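Local coordinates for enoyl-CoA hydratase subunit I (Geobacillus kaustophilus, PDB 2PBP), which probably catalyses the reversible hydration of enoyl-CoA thioesters in fatty-acid beta-oxidation, at residues Met98-Asn103 with Glu112-Cys117. Sequence-based numbering, arbitrary orientation.
Sequences MIAAVN and ELALSC
Met98 and Cys117 bring their backbones together, with the CA atoms 5.1 Å apart. Ala100 and Ala114 come next, with 5.6 Å between their CA atoms. Residues 98-102 form an extended strand, and 112-117 take in the C-terminal part of helix 109-115 and run on to Cys117. Met98 and Ala100 point toward the helix segment and Ile99 points away. Val102 starts out to one side.

The contact is apolar and buried. Cys117 lies against the strand. Its CB sits 3.6 Å from Met98 O, and its SG packs 3.6 Å from Ala100 CB. SG is anti to the carbonyl carbon of Cys117 (chi1 -67°), and the CB-SG bond runs mainly across the strand, beside Ala100. The Met98 chain bends at chi2 and chi3, and its methyl end comes near Cys117 SG and Ser116 O, with CE 3.9 Å from the latter. Ala100 CB also meets Ala114 CA at 4.1 Å. The small side chains at 100 and 114 let helix and strand approach closely. Val102 extends the patch through one branch, CG2, 4.1 Å from Ala114 CB. On the helix, Ser116 OG turns back to bond Glu112 O at 2.8 Å, adding to the two weak bonds that Ser116 N makes to Glu112 O and Leu113 O.

The pairing belongs to the crotonase fold core, where helix 109-115 packs on the central sheet and leads into strand 119-123. Strand 98-102 runs between strands 52-57 and 119-123, parallel to both. Helix 186-198 touches Ile99 and Ala101. Phe62 of strand 61-63 touches Val102 and Ala114, and Lys154 of the second subunit bonds Leu115 O and Cys117 O.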
loop_
_atom_site.group_PDB
_atom_site.type_symbol
_atom_site.label_atom_id
_atom_site.label_comp_id
_atom_site.label_asym_id
_atom_site.label_seq_id
_atom_site.Cartn_x
_atom_site.Cartn_y
_atom_site.Cartn_z
ATOM N N MET A 98 13.753 -3.728 7.038
ATOM C CA MET A 98 14.113 -3.204 8.351
ATOM C C MET A 98 12.911 -3.108 9.274
ATOM O O MET A 98 11.867 -2.568 8.904
ATOM C CB MET A 98 14.740 -1.816 8.231
ATOM C CG MET A 98 16.217 -1.809 7.921
ATOM S SD MET A 98 17.008 -0.459 8.819
ATOM C CE MET A 98 16.182 0.954 8.074
ATOM N N ILE A 99 13.076 -3.626 10.485
ATOM C CA ILE A 99 12.010 -3.610 11.479
ATOM C C ILE A 99 12.480 -2.904 12.742
ATOM O O ILE A 99 13.596 -3.126 13.214
ATOM C CB ILE A 99 11.591 -5.045 11.872
ATOM C CG1 ILE A 99 11.150 -5.824 10.631
ATOM C CG2 ILE A 99 10.470 -4.992 12.920
ATOM C CD1 ILE A 99 10.203 -5.155 9.659
ATOM N N ALA A 100 11.626 -2.049 13.289
ATOM C CA ALA A 100 11.963 -1.352 14.515
ATOM C C ALA A 100 11.223 -2.026 15.658
ATOM O O ALA A 100 10.008 -2.178 15.605
ATOM C CB ALA A 100 11.557 0.121 14.427
ATOM N N ALA A 101 11.968 -2.460 16.670
ATOM C CA ALA A 101 11.372 -3.068 17.855
ATOM C C ALA A 101 11.442 -1.953 18.892
ATOM O O ALA A 101 12.447 -1.800 19.586
ATOM C CB ALA A 101 12.185 -4.274 18.311
ATOM N N VAL A 102 10.377 -1.163 18.975
ATOM C CA VAL A 102 10.340 -0.031 19.893
ATOM C C VAL A 102 9.996 -0.460 21.316
ATOM O O VAL A 102 8.836 -0.683 21.656
ATOM C CB VAL A 102 9.345 1.029 19.385
ATOM C CG1 VAL A 102 9.451 2.299 20.227
ATOM C CG2 VAL A 102 9.652 1.351 17.921
ATOM N N ASN A 103 11.041 -0.564 22.133
ATOM C CA ASN A 103 10.955 -0.998 23.524
ATOM C C ASN A 103 10.545 0.074 24.524
ATOM O O ASN A 103 10.357 -0.224 25.704
ATOM C CB ASN A 103 12.304 -1.558 23.959
ATOM C CG ASN A 103 13.428 -0.567 23.744
ATOM O OD1 ASN A 103 13.772 -0.245 22.604
ATOM N ND2 ASN A 103 13.999 -0.065 24.836
ATOM N N GLU A 112 11.558 9.481 14.427
ATOM C CA GLU A 112 11.988 9.511 13.032
ATOM C C GLU A 112 12.775 8.257 12.648
ATOM O O GLU A 112 12.700 7.801 11.507
ATOM C CB GLU A 112 12.797 10.787 12.763
ATOM C CG GLU A 112 11.903 12.030 12.796
ATOM C CD GLU A 112 12.667 13.340 12.845
ATOM O OE1 GLU A 112 13.538 13.490 13.729
ATOM O OE2 GLU A 112 12.382 14.223 12.007
ATOM N N LEU A 113 13.513 7.689 13.599
ATOM C CA LEU A 113 14.269 6.469 13.325
ATOM C C LEU A 113 13.291 5.308 13.121
ATOM O O LEU A 113 13.436 4.518 12.186
ATOM C CB LEU A 113 15.223 6.153 14.482
ATOM C CG LEU A 113 16.068 4.881 14.343
ATOM C CD1 LEU A 113 16.966 4.975 13.105
ATOM C CD2 LEU A 113 16.913 4.693 15.598
ATOM N N ALA A 114 12.288 5.207 13.988
ATOM C CA ALA A 114 11.305 4.135 13.857
ATOM C C ALA A 114 10.549 4.268 12.533
ATOM O O ALA A 114 10.314 3.277 11.841
ATOM C CB ALA A 114 10.324 4.164 15.027
ATOM N N LEU A 115 10.180 5.496 12.180
ATOM C CA LEU A 115 9.448 5.742 10.943
ATOM C C LEU A 115 10.279 5.395 9.705
ATOM O O LEU A 115 9.726 5.101 8.644
ATOM C CB LEU A 115 8.986 7.205 10.883
ATOM C CG LEU A 115 7.914 7.608 11.906
ATOM C CD1 LEU A 115 7.730 9.114 11.897
ATOM C CD2 LEU A 115 6.596 6.903 11.588
ATOM N N SER A 116 11.602 5.423 9.846
ATOM C CA SER A 116 12.500 5.101 8.740
ATOM C C SER A 116 12.524 3.597 8.463
ATOM O O SER A 116 12.992 3.160 7.416
ATOM C CB SER A 116 13.920 5.592 9.038
ATOM O OG SER A 116 13.961 7.003 9.165
ATOM N N CYS A 117 12.022 2.805 9.405
ATOM C CA CYS A 117 11.984 1.359 9.221
ATOM C C CYS A 117 10.742 0.989 8.415
ATOM O O CYS A 117 9.840 1.808 8.253
ATOM C CB CYS A 117 11.979 0.652 10.579
ATOM S SG CYS A 117 13.536 0.885 11.489
#